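Local structure of conserved Hypothetical Protein TT1486 (2CU5) at residues E14-I19 and F112-D117; H40-L45 and G118-E123. The protein is of unproven function but belongs to the UPF0047 (YjbQ) family and may act as a secondary thiamine-phosphate synthase. One frame throughout, in Å; residues are numbered along the deposited sequence.

In the fold
Both contacts gather round the end of strand 110-115 and the turn that follows it, their centres about 8 Å apart. Interaction 1 lies within the three-stranded antiparallel sheet 15-18, 110-115, 43-48, pairing an outer strand with the middle one. Interaction 2 joins the beginning of the other outer strand, 43-48, to strand 120-128 of the five-stranded antiparallel sheet, and so spans the two sheets. Along the chain their segments alternate: 14-19, 40-45, 112-117, 118-123. They meet directly through the salt bridge of Glu-115 with Arg-122 and the probable backbone hydrogen bond from Ala-114 to Gly-44, which tie the middle strand to both segments of interaction 2.

Interaction 1 of 2, residues E14-I19 and F112-D117; sequences EGFVNI and FLAEFD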
ATOM      1  N   GLU A  14     -20.089  -4.807   4.230  1.00 20.62           N
ATOM      2  CA  GLU A  14     -18.821  -4.972   3.542  1.00 21.69           C
ATOM      3  C   GLU A  14     -19.010  -4.670   2.068  1.00 20.36           C
ATOM      4  O   GLU A  14     -20.037  -5.012   1.476  1.00 20.60           O
ATOM      5  CB  GLU A  14     -18.262  -6.390   3.733  1.00 25.25           C
ATOM      6  CG  GLU A  14     -18.753  -7.439   2.748  1.00 30.57           C
ATOM      7  CD  GLU A  14     -17.860  -8.675   2.734  1.00 34.39           C
ATOM      8  OE1 GLU A  14     -18.100  -9.582   1.908  1.00 37.71           O
ATOM      9  OE2 GLU A  14     -16.916  -8.740   3.550  1.00 35.73           O
ATOM     10  N   GLY A  15     -18.019  -4.006   1.484  1.00 18.30           N
ATOM     11  CA  GLY A  15     -18.101  -3.664   0.082  1.00 18.46           C
ATOM     12  C   GLY A  15     -17.198  -2.510  -0.298  1.00 19.06           C
ATOM     13  O   GLY A  15     -16.580  -1.873   0.555  1.00 17.84           O
ATOM     14  N   PHE A  16     -17.116  -2.258  -1.599  1.00 18.71           N
ATOM     15  CA  PHE A  16     -16.303  -1.177  -2.131  1.00 19.17           C
ATOM     16  C   PHE A  16     -17.236  -0.021  -2.462  1.00 18.93           C
ATOM     17  O   PHE A  16     -18.101  -0.137  -3.336  1.00 19.61           O
ATOM     18  CB  PHE A  16     -15.579  -1.638  -3.395  1.00 22.24           C
ATOM     19  CG  PHE A  16     -14.457  -2.598  -3.135  1.00 23.49           C
ATOM     20  CD1 PHE A  16     -13.187  -2.132  -2.811  1.00 27.02           C
ATOM     21  CD2 PHE A  16     -14.669  -3.970  -3.200  1.00 27.55           C
ATOM     22  CE1 PHE A  16     -12.139  -3.020  -2.555  1.00 26.91           C
ATOM     23  CE2 PHE A  16     -13.625  -4.866  -2.946  1.00 28.14           C
ATOM     24  CZ  PHE A  16     -12.361  -4.386  -2.623  1.00 26.31           C
ATOM     25  N   VAL A  17     -17.073   1.083  -1.744  1.00 18.17           N
ATOM     26  CA  VAL A  17     -17.903   2.263  -1.962  1.00 16.48           C
ATOM     27  C   VAL A  17     -17.133   3.227  -2.853  1.00 15.83           C
ATOM     28  O   VAL A  17     -16.030   3.649  -2.513  1.00 14.86           O
ATOM     29  CB  VAL A  17     -18.238   2.961  -0.626  1.00 18.58           C
ATOM     30  CG1 VAL A  17     -19.170   4.141  -0.872  1.00 17.33           C
ATOM     31  CG2 VAL A  17     -18.881   1.968   0.329  1.00 17.54           C
ATOM     32  N   ASN A  18     -17.724   3.564  -3.996  1.00 16.48           N
ATOM     33  CA  ASN A  18     -17.099   4.471  -4.954  1.00 16.08           C
ATOM     34  C   ASN A  18     -17.179   5.905  -4.423  1.00 15.12           C
ATOM     35  O   ASN A  18     -18.255   6.493  -4.370  1.00 17.39           O
ATOM     36  CB  ASN A  18     -17.825   4.375  -6.297  1.00 15.47           C
ATOM     37  CG  ASN A  18     -17.074   5.071  -7.414  1.00 13.95           C
ATOM     38  OD1 ASN A  18     -16.468   6.120  -7.204  1.00 16.20           O
ATOM     39  ND2 ASN A  18     -17.111   4.490  -8.609  1.00 16.30           N
ATOM     40  N   ILE A  19     -16.041   6.466  -4.036  1.00 16.55           N
ATOM     41  CA  ILE A  19     -16.007   7.822  -3.493  1.00 16.95           C
ATOM     42  C   ILE A  19     -15.304   8.808  -4.418  1.00 17.08           C
ATOM     43  O   ILE A  19     -14.936   9.909  -4.007  1.00 16.91           O
ATOM     44  CB  ILE A  19     -15.283   7.841  -2.141  1.00 17.21           C
ATOM     45  CG1 ILE A  19     -13.834   7.375  -2.337  1.00 14.32           C
ATOM     46  CG2 ILE A  19     -16.029   6.946  -1.137  1.00 17.86           C
ATOM     47  CD1 ILE A  19     -12.959   7.504  -1.109  1.00 14.57           C
ATOM     48  N   PHE A 112     -12.075   3.792  -4.333  1.00 16.60           N
ATOM     49  CA  PHE A 112     -12.985   3.087  -3.439  1.00 17.14           C
ATOM     50  C   PHE A 112     -12.621   3.100  -1.969  1.00 16.81           C
ATOM     51  O   PHE A 112     -11.448   3.039  -1.597  1.00 15.16           O
ATOM     52  CB  PHE A 112     -13.095   1.611  -3.841  1.00 16.31           C
ATOM     53  CG  PHE A 112     -13.789   1.374  -5.141  1.00 15.67           C
ATOM     54  CD1 PHE A 112     -15.178   1.435  -5.227  1.00 18.48           C
ATOM     55  CD2 PHE A 112     -13.058   1.067  -6.281  1.00 17.37           C
ATOM     56  CE1 PHE A 112     -15.831   1.189  -6.438  1.00 17.64           C
ATOM     57  CE2 PHE A 112     -13.694   0.822  -7.489  1.00 18.10           C
ATOM     58  CZ  PHE A 112     -15.086   0.882  -7.570  1.00 20.12           C
ATOM     59  N   LEU A 113     -13.650   3.186  -1.135  1.00 16.90           N
ATOM     60  CA  LEU A 113     -13.455   3.085   0.298  1.00 18.44           C
ATOM     61  C   LEU A 113     -13.814   1.611   0.497  1.00 17.27           C
ATOM     62  O   LEU A 113     -14.961   1.216   0.315  1.00 17.93           O
ATOM     63  CB  LEU A 113     -14.435   3.969   1.071  1.00 19.20           C
ATOM     64  CG  LEU A 113     -14.133   4.074   2.574  1.00 20.24           C
ATOM     65  CD1 LEU A 113     -15.101   5.055   3.214  1.00 21.34           C
ATOM     66  CD2 LEU A 113     -14.243   2.706   3.242  1.00 20.17           C
ATOM     67  N   ALA A 114     -12.828   0.796   0.841  1.00 17.91           N
ATOM     68  CA  ALA A 114     -13.058  -0.630   1.034  1.00 16.44           C
ATOM     69  C   ALA A 114     -13.494  -0.928   2.462  1.00 15.31           C
ATOM     70  O   ALA A 114     -12.669  -0.972   3.365  1.00 15.82           O
ATOM     71  CB  ALA A 114     -11.779  -1.404   0.695  1.00 14.62           C
ATOM     72  N   GLU A 115     -14.793  -1.141   2.655  1.00 16.28           N
ATOM     73  CA  GLU A 115     -15.335  -1.437   3.979  1.00 17.53           C
ATOM     74  C   GLU A 115     -15.316  -2.934   4.276  1.00 17.62           C
ATOM     75  O   GLU A 115     -15.882  -3.723   3.523  1.00 18.59           O
ATOM     76  CB  GLU A 115     -16.778  -0.937   4.092  1.00 17.29           C
ATOM     77  CG  GLU A 115     -17.409  -1.254   5.438  1.00 17.16           C
ATOM     78  CD  GLU A 115     -16.679  -0.585   6.589  1.00 17.22           C
ATOM     79  OE1 GLU A 115     -17.043   0.559   6.941  1.00 18.59           O
ATOM     80  OE2 GLU A 115     -15.731  -1.195   7.137  1.00 16.02           O
ATOM     81  N   PHE A 116     -14.684  -3.314   5.383  1.00 18.18           N
ATOM     82  CA  PHE A 116     -14.606  -4.721   5.769  1.00 18.86           C
ATOM     83  C   PHE A 116     -15.320  -5.000   7.092  1.00 19.52           C
ATOM     84  O   PHE A 116     -15.441  -6.154   7.500  1.00 19.58           O
ATOM     85  CB  PHE A 116     -13.142  -5.155   5.884  1.00 18.04           C
ATOM     86  CG  PHE A 116     -12.316  -4.840   4.665  1.00 17.31           C
ATOM     87  CD1 PHE A 116     -12.647  -5.378   3.426  1.00 16.70           C
ATOM     88  CD2 PHE A 116     -11.202  -4.011   4.763  1.00 16.96           C
ATOM     89  CE1 PHE A 116     -11.879  -5.098   2.297  1.00 15.39           C
ATOM     90  CE2 PHE A 116     -10.425  -3.723   3.641  1.00 12.93           C
ATOM     91  CZ  PHE A 116     -10.765  -4.267   2.408  1.00 14.04           C
ATOM     92  N   ASP A 117     -15.792  -3.954   7.767  1.00 18.68           N
ATOM     93  CA  ASP A 117     -16.485  -4.150   9.039  1.00 19.30           C
ATOM     94  C   ASP A 117     -17.573  -3.112   9.307  1.00 18.28           C
ATOM     95  O   ASP A 117     -17.543  -2.417  10.321  1.00 18.30           O
ATOM     96  CB  ASP A 117     -15.468  -4.160  10.186  1.00 20.87           C
ATOM     97  CG  ASP A 117     -16.096  -4.525  11.524  1.00 24.51           C
ATOM     98  OD1 ASP A 117     -16.996  -5.389  11.542  1.00 23.82           O
ATOM     99  OD2 ASP A 117     -15.686  -3.956  12.554  1.00 26.75           O
TER
HETATM  100  O   HOH W   1     -14.993  -8.216   5.382  1.00 28.49           O
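Phe-16 and Phe-112 both carry CG anti to the carbonyl carbon, and from neighbouring strands their rings meet edge-to-face. The edge of Phe-16 is turned toward the face of Phe-112, the planes stand 76° apart and the centroids 5.9 Å. CB of Phe-16 adds a close apolar touch to CD1 of Phe-112, at 3.6 Å. Beyond it, Phe-16 CE1 rests on the methyl CB of Ala-114, also at 3.6 Å. Asn-18 lies farther along the same face, its CB beside CE1 of Phe-112 with the amide inclined to the ring; its amide is engaged elsewhere, ND2 with Gln-110 and OD1 with Thr-20. Helix 53-66 packs on this face through Ala-56, Leu-59 and Leu-60 against Phe-16, which also touches Leu-88 of the second subunit.

The backbones form an antiparallel ladder of strands 15-18 and 110-115. Gly-15 with Glu-115 and Val-17 with Leu-113 are the hydrogen-bonded pairs, while Phe-16 with Ala-114 and Asn-18 with Phe-112 are non-hydrogen-bonded. The bond from Val-17 N to Leu-113 O is almost straight, 178° at the hydrogen, and Leu-113 N returns one of 2.8 Å to Val-17 O. Gly-15 has backbone angles at which a CB would jam against the preceding carbonyl oxygen. On the other face Ile-19 CG2 lies 4.0 Å from Leu-113 CB, and Val-9 of strand 5-11 touches both residues and Val-17. The Glu-115 chain, bent at chi2 (62°), leads its carboxylate away from strand 15-18: Glu-115 OE2 takes the N-H of Asp-117, with 2.8 Å between OE2 and Asp-117 N, while OE1 is held by Thr-11 and Arg-122. Past the pair of Gly-15 and Glu-115, one water donates to both Glu-14 OE2 and Phe-116 O.

Interaction 2 of 2, residues H40-L45 and G118-E123; sequences HTTCGL and GPRVRE
Arg-122 crosses the His-40 ring obliquely, guanidinium and imidazole planes 51° apart, and lays its CD over one ring face. Arg-122 CD lies 3.9 Å from the centroid of the His-40 ring, a CH-pi contact. A bend at chi2 of Arg-122 (-68°) folds the chain over the ring before it runs on to Thr-42 and Cys-43. At the edge of the imidazole, His-40 NE2 accepts the backbone N-H of Glu-123, its N 2.9 Å away, nearly in the ring plane and almost straight (173°). NE2 therefore acts as an acceptor, and this bond together with the CH-pi contact restrains the turn of the ring.

The guanidinium is held on several sides. Arg-122 NH1 gives an in-plane hydrogen bond to Thr-42 OG1, 2.8 Å away, while Cys-43 SG lies over one face, 3.6 Å from Arg-122 NE. Arg-120 CD covers the opposite face. The segments form no strand pair with each other: side chains, and the one bond from the Glu-123 backbone to His-40, join the loop leading into strand 43-48, in the three-stranded sheet, to strand 120-128 of the five-stranded sheet. NE of Arg-122 is salt-bridged to Glu-115, which probably offsets much of this buried charge. A water accepts from Arg-122 NH2 and Thr-41 N and is hydrogen-bonded to Thr-42 OG1, 2.9 Å away. A leucine in place of Arg-122 would probably leave Glu-115 without its ion-pair mate and the Thr-42 hydroxyl without its guanidinium donor. Arg-120 turns a guanidinium face toward Thr-42 OG1, 3.8 Å from Arg-120 NH1, and forms its salt bridge with Asp-117.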
ATOM      1  N   HIS A  40      -9.021   4.941  10.185  1.00 17.30           N
ATOM      2  CA  HIS A  40      -9.652   3.723  10.682  1.00 17.14           C
ATOM      3  C   HIS A  40      -8.732   2.518  10.516  1.00 18.07           C
ATOM      4  O   HIS A  40      -7.778   2.558   9.741  1.00 16.95           O
ATOM      5  CB  HIS A  40     -10.951   3.487   9.914  1.00 16.07           C
ATOM      6  CG  HIS A  40     -11.892   4.651   9.955  1.00 18.31           C
ATOM      7  ND1 HIS A  40     -12.490   5.083  11.121  1.00 17.58           N
ATOM      8  CD2 HIS A  40     -12.330   5.479   8.979  1.00 19.99           C
ATOM      9  CE1 HIS A  40     -13.256   6.127  10.858  1.00 20.24           C
ATOM     10  NE2 HIS A  40     -13.177   6.388   9.565  1.00 19.68           N
ATOM     11  N   THR A  41      -9.035   1.440  11.233  1.00 17.80           N
ATOM     12  CA  THR A  41      -8.211   0.235  11.164  1.00 17.86           C
ATOM     13  C   THR A  41      -8.943  -0.985  10.611  1.00 18.57           C
ATOM     14  O   THR A  41      -8.352  -2.060  10.496  1.00 17.29           O
ATOM     15  CB  THR A  41      -7.662  -0.136  12.553  1.00 19.21           C
ATOM     16  OG1 THR A  41      -8.758  -0.407  13.438  1.00 21.01           O
ATOM     17  CG2 THR A  41      -6.827   1.006  13.119  1.00 19.55           C
ATOM     18  N   THR A  42     -10.220  -0.828  10.272  1.00 17.96           N
ATOM     19  CA  THR A  42     -10.999  -1.941   9.739  1.00 17.59           C
ATOM     20  C   THR A  42     -11.649  -1.678   8.382  1.00 17.00           C
ATOM     21  O   THR A  42     -12.658  -2.286   8.026  1.00 16.36           O
ATOM     22  CB  THR A  42     -12.066  -2.415  10.759  1.00 18.51           C
ATOM     23  OG1 THR A  42     -12.855  -1.303  11.198  1.00 19.04           O
ATOM     24  CG2 THR A  42     -11.383  -3.054  11.961  1.00 17.49           C
ATOM     25  N   CYS A  43     -11.062  -0.748   7.634  1.00 17.90           N
ATOM     26  CA  CYS A  43     -11.507  -0.425   6.282  1.00 17.07           C
ATOM     27  C   CYS A  43     -10.265   0.089   5.558  1.00 16.12           C
ATOM     28  O   CYS A  43      -9.233   0.327   6.188  1.00 17.80           O
ATOM     29  CB  CYS A  43     -12.625   0.630   6.281  1.00 17.12           C
ATOM     30  SG  CYS A  43     -12.156   2.292   6.811  1.00 20.39           S
ATOM     31  N   GLY A  44     -10.340   0.234   4.239  1.00 17.30           N
ATOM     32  CA  GLY A  44      -9.181   0.715   3.508  1.00 18.33           C
ATOM     33  C   GLY A  44      -9.526   1.573   2.307  1.00 18.07           C
ATOM     34  O   GLY A  44     -10.694   1.843   2.038  1.00 18.23           O
ATOM     35  N   LEU A  45      -8.493   2.016   1.597  1.00 17.86           N
ATOM     36  CA  LEU A  45      -8.664   2.831   0.398  1.00 17.17           C
ATOM     37  C   LEU A  45      -7.911   2.146  -0.727  1.00 17.26           C
ATOM     38  O   LEU A  45      -6.781   1.700  -0.542  1.00 15.58           O
ATOM     39  CB  LEU A  45      -8.088   4.234   0.600  1.00 16.06           C
ATOM     40  CG  LEU A  45      -8.842   5.164   1.548  1.00 14.51           C
ATOM     41  CD1 LEU A  45      -8.019   6.423   1.783  1.00 15.69           C
ATOM     42  CD2 LEU A  45     -10.211   5.495   0.954  1.00 16.32           C
ATOM     43  N   GLY A 118     -18.536  -3.023   8.395  1.00 18.50           N
ATOM     44  CA  GLY A 118     -19.622  -2.074   8.548  1.00 18.55           C
ATOM     45  C   GLY A 118     -20.892  -2.749   9.037  1.00 19.22           C
ATOM     46  O   GLY A 118     -20.833  -3.841   9.603  1.00 18.85           O
ATOM     47  N   PRO A 119     -22.061  -2.122   8.844  1.00 20.05           N
ATOM     48  CA  PRO A 119     -22.204  -0.819   8.190  1.00 19.72           C
ATOM     49  C   PRO A 119     -21.810   0.294   9.152  1.00 19.09           C
ATOM     50  O   PRO A 119     -22.060   0.202  10.351  1.00 19.48           O
ATOM     51  CB  PRO A 119     -23.688  -0.781   7.839  1.00 19.96           C
ATOM     52  CG  PRO A 119     -24.302  -1.488   9.013  1.00 20.40           C
ATOM     53  CD  PRO A 119     -23.381  -2.676   9.204  1.00 20.88           C
ATOM     54  N   ARG A 120     -21.184   1.339   8.623  1.00 19.56           N
ATOM     55  CA  ARG A 120     -20.766   2.469   9.445  1.00 20.25           C
ATOM     56  C   ARG A 120     -20.835   3.743   8.620  1.00 17.65           C
ATOM     57  O   ARG A 120     -21.325   3.749   7.494  1.00 16.16           O
ATOM     58  CB  ARG A 120     -19.316   2.308   9.908  1.00 21.32           C
ATOM     59  CG  ARG A 120     -18.958   0.997  10.576  1.00 25.53           C
ATOM     60  CD  ARG A 120     -17.659   1.173  11.325  1.00 25.70           C
ATOM     61  NE  ARG A 120     -17.180  -0.053  11.945  1.00 26.35           N
ATOM     62  CZ  ARG A 120     -16.341  -0.072  12.972  1.00 28.70           C
ATOM     63  NH1 ARG A 120     -15.935  -1.226  13.487  1.00 30.23           N
ATOM     64  NH2 ARG A 120     -15.924   1.071  13.500  1.00 28.02           N
ATOM     65  N   VAL A 121     -20.353   4.825   9.218  1.00 18.08           N
ATOM     66  CA  VAL A 121     -20.239   6.102   8.536  1.00 17.73           C
ATOM     67  C   VAL A 121     -18.777   6.410   8.802  1.00 16.10           C
ATOM     68  O   VAL A 121     -18.400   6.834   9.895  1.00 18.84           O
ATOM     69  CB  VAL A 121     -21.127   7.206   9.136  1.00 19.51           C
ATOM     70  CG1 VAL A 121     -20.837   8.521   8.430  1.00 20.75           C
ATOM     71  CG2 VAL A 121     -22.592   6.856   8.944  1.00 19.52           C
ATOM     72  N   ARG A 122     -17.953   6.132   7.803  1.00 16.37           N
ATOM     73  CA  ARG A 122     -16.514   6.322   7.898  1.00 16.68           C
ATOM     74  C   ARG A 122     -16.098   7.735   7.546  1.00 18.01           C
ATOM     75  O   ARG A 122     -16.846   8.472   6.916  1.00 20.24           O
ATOM     76  CB  ARG A 122     -15.806   5.369   6.940  1.00 15.71           C
ATOM     77  CG  ARG A 122     -16.087   3.906   7.195  1.00 16.36           C
ATOM     78  CD  ARG A 122     -15.464   3.476   8.508  1.00 15.85           C
ATOM     79  NE  ARG A 122     -15.296   2.029   8.556  1.00 17.05           N
ATOM     80  CZ  ARG A 122     -14.657   1.380   9.521  1.00 17.16           C
ATOM     81  NH1 ARG A 122     -14.556   0.058   9.468  1.00 18.63           N
ATOM     82  NH2 ARG A 122     -14.122   2.046  10.535  1.00 15.96           N
ATOM     83  N   GLU A 123     -14.889   8.090   7.962  1.00 17.39           N
ATOM     84  CA  GLU A 123     -14.317   9.394   7.661  1.00 19.71           C
ATOM     85  C   GLU A 123     -13.221   9.188   6.626  1.00 18.75           C
ATOM     86  O   GLU A 123     -12.511   8.183   6.649  1.00 16.42           O
ATOM     87  CB  GLU A 123     -13.684  10.019   8.906  1.00 19.43           C
ATOM     88  CG  GLU A 123     -14.647  10.720   9.845  1.00 20.41           C
ATOM     89  CD  GLU A 123     -13.922  11.428  10.977  1.00 23.41           C
ATOM     90  OE1 GLU A 123     -12.861  12.038  10.716  1.00 23.22           O
ATOM     91  OE2 GLU A 123     -14.412  11.386  12.128  1.00 26.08           O
TER
HETATM   92  O   HOH W   2     -11.853   1.100  12.493  1.00 23.58           O